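Local coordinates for protein esterase (Xanthomonas oryzae pv. oryzae, PDB 3H2G) that degrades rice cell walls as a virulence-associated esterase, probably with an alpha/beta-hydrolase fold, at residues 86-94 and 268-278. Sequence-based numbering, arbitrary orientation.
Sequences HPTEALRAQ and LFPGKQSLTDM
P270 CG lies over one face of the R92 guanidinium, 3.6 Å above its plane and offset toward the rim. R92 CG is anti to the backbone N (chi1 168°), and a bend at chi3 turns the group onto the proline. A water links R92 NH2 to P270 O. The F269 ring carries L268 CB on one face, and A90 CB approaches it obliquely. P270 follows a cis peptide bond.

Two backbone bonds join the loops as a single bridge between L91 and G271. G271 N donates to A90 O at 2.7 Å. R92 N donates to G271 O at 3.0 Å. A second water connects A93 N to the same G271 O. A90 CB is buried against L275 CG (3.6 Å) and M278 CE (3.4 Å). T88 CG2 meets L275 CD1 at 3.4 Å, the two side chains crossing at about a right angle. A third water bridges E89 OE2, A90 N and L275 N.

S274 caps helix 275-280, its OG accepting from D277 N. T88 lies near, without touching, the probable catalytic triad of S176, H377 and D336. Helix 231-246 packs beside the contact, with Y237 touching T88, F269 and P270. The contact joins the loop between central-sheet strand 79-85 and helix 96-102 to the loop before helix 275-280 and its first turn.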
loop_
_atom_site.group_PDB
_atom_site.type_symbol
_atom_site.label_atom_id
_atom_site.label_comp_id
_atom_site.label_asym_id
_atom_site.label_seq_id
_atom_site.Cartn_x
_atom_site.Cartn_y
_atom_site.Cartn_z
ATOM N N HIS A 86 -1.045 -2.939 -1.731
ATOM C CA HIS A 86 -0.458 -3.807 -0.711
ATOM C C HIS A 86 0.598 -3.081 0.123
ATOM O O HIS A 86 1.118 -2.043 -0.286
ATOM C CB HIS A 86 0.141 -5.073 -1.354
ATOM C CG HIS A 86 1.438 -4.854 -2.073
ATOM N ND1 HIS A 86 1.578 -5.041 -3.433
ATOM C CD2 HIS A 86 2.671 -4.538 -1.611
ATOM C CE1 HIS A 86 2.841 -4.854 -3.774
ATOM N NE2 HIS A 86 3.525 -4.548 -2.688
ATOM N N PRO A 87 0.924 -3.618 1.311
ATOM C CA PRO A 87 1.921 -3.019 2.206
ATOM C C PRO A 87 3.369 -3.227 1.757
ATOM O O PRO A 87 3.633 -3.882 0.751
ATOM C CB PRO A 87 1.625 -3.692 3.544
ATOM C CG PRO A 87 1.195 -5.069 3.124
ATOM C CD PRO A 87 0.258 -4.763 1.961
ATOM N N THR A 88 4.304 -2.667 2.516
ATOM C CA THR A 88 5.724 -2.769 2.189
ATOM C C THR A 88 6.159 -4.198 1.897
ATOM O O THR A 88 5.894 -5.116 2.679
ATOM C CB THR A 88 6.604 -2.219 3.333
ATOM O OG1 THR A 88 6.151 -0.908 3.689
ATOM C CG2 THR A 88 8.065 -2.129 2.886
ATOM N N GLU A 89 6.829 -4.377 0.764
ATOM C CA GLU A 89 7.317 -5.687 0.350
ATOM C C GLU A 89 8.783 -5.581 -0.059
ATOM O O GLU A 89 9.110 -4.914 -1.044
ATOM C CB GLU A 89 6.497 -6.212 -0.833
ATOM C CG GLU A 89 6.965 -7.570 -1.334
ATOM C CD GLU A 89 6.833 -8.644 -0.274
ATOM O OE1 GLU A 89 5.688 -9.049 0.010
ATOM O OE2 GLU A 89 7.867 -9.072 0.283
ATOM N N ALA A 90 9.655 -6.240 0.699
ATOM C CA ALA A 90 11.090 -6.219 0.422
ATOM C C ALA A 90 11.562 -7.429 -0.384
ATOM O O ALA A 90 12.685 -7.430 -0.892
ATOM C CB ALA A 90 11.873 -6.130 1.728
ATOM N N LEU A 91 10.726 -8.461 -0.488
ATOM C CA LEU A 91 11.103 -9.648 -1.261
ATOM C C LEU A 91 10.723 -9.375 -2.710
ATOM O O LEU A 91 9.550 -9.424 -3.076
ATOM C CB LEU A 91 10.371 -10.899 -0.755
ATOM C CG LEU A 91 10.826 -12.227 -1.382
ATOM C CD1 LEU A 91 12.221 -12.579 -0.877
ATOM C CD2 LEU A 91 9.850 -13.342 -1.027
ATOM N N ARG A 92 11.728 -9.086 -3.529
ATOM C CA ARG A 92 11.527 -8.763 -4.938
ATOM C C ARG A 92 10.585 -9.673 -5.723
ATOM O O ARG A 92 9.723 -9.189 -6.452
ATOM C CB ARG A 92 12.881 -8.708 -5.657
ATOM C CG ARG A 92 12.771 -8.668 -7.179
ATOM C CD ARG A 92 14.124 -8.510 -7.853
ATOM N NE ARG A 92 14.577 -7.122 -7.849
ATOM C CZ ARG A 92 15.631 -6.673 -7.174
ATOM N NH1 ARG A 92 16.359 -7.503 -6.435
ATOM N NH2 ARG A 92 15.958 -5.388 -7.243
ATOM N N ALA A 93 10.739 -10.983 -5.565
ATOM C CA ALA A 93 9.930 -11.946 -6.316
ATOM C C ALA A 93 8.487 -12.156 -5.856
ATOM O O ALA A 93 7.692 -12.769 -6.569
ATOM C CB ALA A 93 10.654 -13.293 -6.346
ATOM N N GLN A 94 8.147 -11.646 -4.678
ATOM C CA GLN A 94 6.810 -11.820 -4.120
ATOM C C GLN A 94 5.646 -11.390 -5.011
ATOM O O GLN A 94 5.613 -10.266 -5.515
ATOM C CB GLN A 94 6.708 -11.080 -2.785
ATOM C CG GLN A 94 5.456 -11.419 -1.997
ATOM C CD GLN A 94 5.367 -12.897 -1.685
ATOM O OE1 GLN A 94 6.321 -13.495 -1.192
ATOM N NE2 GLN A 94 4.218 -13.496 -1.971
ATOM N N LEU A 268 19.239 -5.282 -0.566
ATOM C CA LEU A 268 18.131 -5.766 0.261
ATOM C C LEU A 268 16.771 -5.132 -0.033
ATOM O O LEU A 268 15.733 -5.683 0.343
ATOM C CB LEU A 268 18.434 -5.518 1.741
ATOM C CG LEU A 268 19.651 -6.164 2.404
ATOM C CD1 LEU A 268 19.842 -5.551 3.788
ATOM C CD2 LEU A 268 19.443 -7.677 2.502
ATOM N N PHE A 269 16.768 -3.989 -0.710
ATOM C CA PHE A 269 15.514 -3.280 -0.944
ATOM C C PHE A 269 15.159 -2.925 -2.384
ATOM O O PHE A 269 15.463 -1.826 -2.847
ATOM C CB PHE A 269 15.521 -2.006 -0.094
ATOM C CG PHE A 269 15.694 -2.264 1.380
ATOM C CD1 PHE A 269 14.665 -2.837 2.123
ATOM C CD2 PHE A 269 16.889 -1.949 2.022
ATOM C CE1 PHE A 269 14.820 -3.094 3.487
ATOM C CE2 PHE A 269 17.058 -2.202 3.388
ATOM C CZ PHE A 269 16.020 -2.775 4.120
ATOM N N PRO A 270 14.491 -3.840 -3.109
ATOM C CA PRO A 270 14.054 -5.173 -2.680
ATOM C C PRO A 270 15.147 -6.202 -2.943
ATOM O O PRO A 270 16.111 -5.917 -3.652
ATOM C CB PRO A 270 12.816 -5.413 -3.537
ATOM C CG PRO A 270 13.212 -4.792 -4.833
ATOM C CD PRO A 270 13.866 -3.482 -4.398
ATOM N N GLY A 271 14.996 -7.397 -2.381
ATOM C CA GLY A 271 16.004 -8.420 -2.582
ATOM C C GLY A 271 15.526 -9.837 -2.334
ATOM O O GLY A 271 14.365 -10.168 -2.566
ATOM N N LYS A 272 16.436 -10.674 -1.845
ATOM C CA LYS A 272 16.147 -12.079 -1.580
ATOM C C LYS A 272 15.516 -12.355 -0.219
ATOM O O LYS A 272 15.252 -13.510 0.119
ATOM C CB LYS A 272 17.437 -12.895 -1.715
ATOM C CG LYS A 272 18.079 -12.819 -3.093
ATOM C CD LYS A 272 17.178 -13.443 -4.147
ATOM C CE LYS A 272 17.796 -13.358 -5.532
ATOM N NZ LYS A 272 16.919 -13.984 -6.559
ATOM N N GLN A 273 15.270 -11.307 0.560
ATOM C CA GLN A 273 14.673 -11.477 1.880
ATOM C C GLN A 273 13.400 -10.673 2.106
ATOM O O GLN A 273 13.234 -9.580 1.573
ATOM C CB GLN A 273 15.677 -11.093 2.967
ATOM C CG GLN A 273 16.815 -12.075 3.172
ATOM C CD GLN A 273 17.835 -11.558 4.168
ATOM O OE1 GLN A 273 18.713 -10.769 3.822
ATOM N NE2 GLN A 273 17.710 -11.984 5.419
ATOM N N SER A 274 12.502 -11.225 2.914
ATOM C CA SER A 274 11.266 -10.535 3.260
ATOM C C SER A 274 11.613 -9.676 4.474
ATOM O O SER A 274 12.611 -9.934 5.145
ATOM C CB SER A 274 10.186 -11.540 3.651
ATOM O OG SER A 274 10.550 -12.219 4.844
ATOM N N LEU A 275 10.801 -8.662 4.757
ATOM C CA LEU A 275 11.049 -7.804 5.911
ATOM C C LEU A 275 10.948 -8.621 7.194
ATOM O O LEU A 275 11.666 -8.366 8.164
ATOM C CB LEU A 275 10.039 -6.657 5.953
ATOM C CG LEU A 275 10.235 -5.558 4.911
ATOM C CD1 LEU A 275 9.083 -4.571 4.984
ATOM C CD2 LEU A 275 11.565 -4.855 5.156
ATOM N N THR A 276 10.050 -9.602 7.190
ATOM C CA THR A 276 9.853 -10.476 8.343
ATOM C C THR A 276 11.154 -11.203 8.659
ATOM O O THR A 276 11.592 -11.248 9.811
ATOM C CB THR A 276 8.763 -11.534 8.065
ATOM O OG1 THR A 276 7.488 -10.893 7.949
ATOM C CG2 THR A 276 8.714 -12.550 9.191
ATOM N N ASP A 277 11.760 -11.775 7.624
ATOM C CA ASP A 277 13.013 -12.502 7.766
ATOM C C ASP A 277 14.115 -11.575 8.274
ATOM O O ASP A 277 14.856 -11.921 9.193
ATOM C CB ASP A 277 13.408 -13.121 6.420
ATOM C CG ASP A 277 14.784 -13.760 6.446
ATOM O OD1 ASP A 277 15.236 -14.166 7.535
ATOM O OD2 ASP A 277 15.411 -13.869 5.370
ATOM N N MET A 278 14.213 -10.391 7.679
ATOM C CA MET A 278 15.229 -9.434 8.092
ATOM C C MET A 278 15.086 -9.032 9.554
ATOM O O MET A 278 16.076 -8.937 10.278
ATOM C CB MET A 278 15.170 -8.179 7.220
ATOM C CG MET A 278 15.692 -8.373 5.813
ATOM S SD MET A 278 15.731 -6.804 4.930
ATOM C CE MET A 278 14.584 -7.139 3.589
HETATM O O HOH W 1 8.595 -8.022 2.775
HETATM O O HOH W 2 17.692 -4.244 -4.924
HETATM O O HOH W 3 13.216 -12.165 -4.260
#